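Local structure of monopolin complex subunit CSM1 (6MJC) at residues W32-Q37 and D45-F50. The protein is a monopolin subunit that binds a peptide of the kinetochore protein Dsn1 and so probably recruits monopolin to kinetochores. Residues are numbered along the deposited sequence; the frame is centred on the assembly and turned at random.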
loop_
_atom_site.group_PDB
_atom_site.type_symbol
_atom_site.label_atom_id
_atom_site.label_comp_id
_atom_site.label_asym_id
_atom_site.label_seq_id
_atom_site.Cartn_x
_atom_site.Cartn_y
_atom_site.Cartn_z
ATOM N N TRP A 32 9.092 3.785 1.506
ATOM C CA TRP A 32 8.321 2.573 1.324
ATOM C C TRP A 32 8.116 1.888 2.653
ATOM O O TRP A 32 8.999 1.906 3.513
ATOM C CB TRP A 32 9.024 1.569 0.351
ATOM C CG TRP A 32 9.169 2.094 -1.021
ATOM C CD1 TRP A 32 10.085 3.029 -1.462
ATOM C CD2 TRP A 32 8.370 1.760 -2.131
ATOM N NE1 TRP A 32 9.908 3.266 -2.792
ATOM C CE2 TRP A 32 8.855 2.507 -3.236
ATOM C CE3 TRP A 32 7.267 0.920 -2.310
ATOM C CZ2 TRP A 32 8.302 2.401 -4.512
ATOM C CZ3 TRP A 32 6.711 0.823 -3.585
ATOM C CH2 TRP A 32 7.226 1.564 -4.663
ATOM N N PHE A 33 6.955 1.235 2.817
ATOM C CA PHE A 33 6.808 0.425 4.018
ATOM C C PHE A 33 5.817 -0.707 3.848
ATOM O O PHE A 33 4.870 -0.612 3.073
ATOM C CB PHE A 33 6.383 1.239 5.218
ATOM C CG PHE A 33 5.209 2.112 4.990
ATOM C CD1 PHE A 33 5.398 3.383 4.490
ATOM C CD2 PHE A 33 3.932 1.705 5.307
ATOM C CE1 PHE A 33 4.344 4.230 4.295
ATOM C CE2 PHE A 33 2.850 2.572 5.133
ATOM C CZ PHE A 33 3.059 3.829 4.618
ATOM N N ASP A 34 6.064 -1.788 4.583
ATOM C CA ASP A 34 5.211 -2.967 4.548
ATOM C C ASP A 34 4.147 -2.777 5.615
ATOM O O ASP A 34 4.447 -2.293 6.709
ATOM C CB ASP A 34 5.983 -4.240 4.860
ATOM C CG ASP A 34 6.621 -4.845 3.649
ATOM O OD1 ASP A 34 6.619 -4.218 2.575
ATOM O OD2 ASP A 34 7.128 -5.972 3.782
ATOM N N THR A 35 2.920 -3.177 5.311
ATOM C CA THR A 35 1.782 -2.914 6.177
ATOM C C THR A 35 0.938 -4.174 6.249
ATOM O O THR A 35 0.812 -4.912 5.262
ATOM C CB THR A 35 0.893 -1.792 5.626
ATOM O OG1 THR A 35 1.693 -0.674 5.252
ATOM C CG2 THR A 35 -0.108 -1.348 6.669
ATOM N N SER A 36 0.372 -4.403 7.418
ATOM C CA SER A 36 -0.686 -5.362 7.665
ATOM C C SER A 36 -1.897 -4.573 8.127
ATOM O O SER A 36 -1.787 -3.725 9.023
ATOM C CB SER A 36 -0.226 -6.385 8.717
ATOM O OG SER A 36 -1.271 -7.261 9.044
ATOM N N GLN A 37 -3.034 -4.810 7.502
ATOM C CA GLN A 37 -4.255 -4.115 7.875
ATOM C C GLN A 37 -5.365 -5.125 8.094
ATOM O O GLN A 37 -5.422 -6.148 7.404
ATOM C CB GLN A 37 -4.673 -3.122 6.797
ATOM C CG GLN A 37 -5.750 -2.242 7.245
ATOM C CD GLN A 37 -6.123 -1.167 6.288
ATOM O OE1 GLN A 37 -5.374 -0.796 5.412
ATOM N NE2 GLN A 37 -7.314 -0.644 6.468
ATOM N N ASP A 45 -1.971 -7.991 3.745
ATOM C CA ASP A 45 -0.642 -7.421 3.761
ATOM C C ASP A 45 -0.393 -6.703 2.444
ATOM O O ASP A 45 -0.751 -7.186 1.355
ATOM C CB ASP A 45 0.442 -8.482 4.009
ATOM C CG ASP A 45 0.522 -8.928 5.455
ATOM O OD1 ASP A 45 1.162 -8.247 6.280
ATOM O OD2 ASP A 45 -0.036 -9.986 5.765
ATOM N N TYR A 46 0.222 -5.539 2.544
ATOM C CA TYR A 46 0.569 -4.767 1.356
ATOM C C TYR A 46 1.735 -3.852 1.674
ATOM O O TYR A 46 2.039 -3.561 2.834
ATOM C CB TYR A 46 -0.633 -3.958 0.827
ATOM C CG TYR A 46 -1.265 -2.965 1.796
ATOM C CD1 TYR A 46 -0.831 -1.649 1.833
ATOM C CD2 TYR A 46 -2.305 -3.329 2.624
ATOM C CE1 TYR A 46 -1.414 -0.707 2.721
ATOM C CE2 TYR A 46 -2.891 -2.399 3.522
ATOM C CZ TYR A 46 -2.447 -1.102 3.546
ATOM O OH TYR A 46 -3.018 -0.159 4.390
ATOM N N LYS A 47 2.354 -3.359 0.619
ATOM C CA LYS A 47 3.430 -2.379 0.699
ATOM C C LYS A 47 2.925 -1.090 0.074
ATOM O O LYS A 47 2.256 -1.138 -0.955
ATOM C CB LYS A 47 4.636 -2.944 -0.059
ATOM C CG LYS A 47 5.906 -2.157 -0.007
ATOM C CD LYS A 47 6.916 -2.958 -0.877
ATOM C CE LYS A 47 8.183 -2.191 -1.018
ATOM N NZ LYS A 47 9.070 -2.916 -1.928
ATOM N N LEU A 48 3.174 0.049 0.730
ATOM C CA LEU A 48 2.911 1.369 0.166
ATOM C C LEU A 48 4.237 2.031 -0.170
ATOM O O LEU A 48 5.187 1.998 0.625
ATOM C CB LEU A 48 2.143 2.263 1.143
ATOM C CG LEU A 48 0.668 1.923 1.356
ATOM C CD1 LEU A 48 0.080 2.996 2.181
ATOM C CD2 LEU A 48 -0.091 1.749 0.038
ATOM N N GLY A 49 4.271 2.688 -1.306
ATOM C CA GLY A 49 5.371 3.551 -1.656
ATOM C C GLY A 49 4.930 4.982 -1.851
ATOM O O GLY A 49 3.956 5.241 -2.557
ATOM N N PHE A 50 5.623 5.904 -1.213
ATOM C CA PHE A 50 5.410 7.332 -1.398
ATOM C C PHE A 50 6.596 7.832 -2.218
ATOM O O PHE A 50 7.695 8.020 -1.685
ATOM C CB PHE A 50 5.267 8.049 -0.053
ATOM C CG PHE A 50 4.021 7.661 0.714
ATOM C CD1 PHE A 50 2.792 8.218 0.417
ATOM C CD2 PHE A 50 4.083 6.728 1.723
ATOM C CE1 PHE A 50 1.656 7.849 1.126
ATOM C CE2 PHE A 50 2.952 6.366 2.433
ATOM C CZ PHE A 50 1.739 6.929 2.132
HETATM O O HOH W 1 3.004 -6.696 5.556
#
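Tyr46 and Phe33 both set CG between their own backbone N and carbonyl carbon (chi1 58° and 50°), which leans each ring toward the partner strand on one face of the sheet. The Tyr46 ring thereby takes Thr35 CB over one face, 4.0 Å from its centroid, and its hydroxyl reaches the extended Gln37 side chain. There Tyr46 OH donates to Gln37 OE1 at 2.6 Å, approaching slightly out of the carbonyl plane, with amide and ring planes 58° apart. The Phe33 ring lies beside Leu48 and receives Leu48 CB over a face, 3.9 Å from Phe33 CZ. Helix 5-13 covers this face, setting Phe13 on Tyr46 and Leu48; helix 101-113 packs on Gln37 and Phe50. Buried within this layer, Thr35 OG1 finds no polar partner.

Across the sheet, the Trp32 indole swings over Gly49, whose CA lies 3.5 Å from the centroid of the six-membered ring, a CH-pi contact. Lys47, fully extended, runs its CG past Asp34 OD1 and its CE to 3.5 Å from Trp32 CE3, then hydrogen-bonds through NZ to Tyr25 OH. Trp32 and Lys47 also pack on an acidic side chain of the bound peptide, which lies at long, weak ion-pair range of Lys47 NZ. Farther along, Asp45 OD1 accepts from a water that also donates weakly to Thr35 O, while OD2 pairs with Arg74.

Reciprocal N-H...O bonds join Phe33 with Leu48 and Thr35 with Tyr46, the shortest being Thr35 N to Tyr46 O at 2.7 Å. This is the regular pairing of an antiparallel beta hairpin, here two adjoining inner strands of the five-stranded antiparallel sheet of the Csm1/Pcs1 family, with helices over one face and the Dsn1 peptide touching the other.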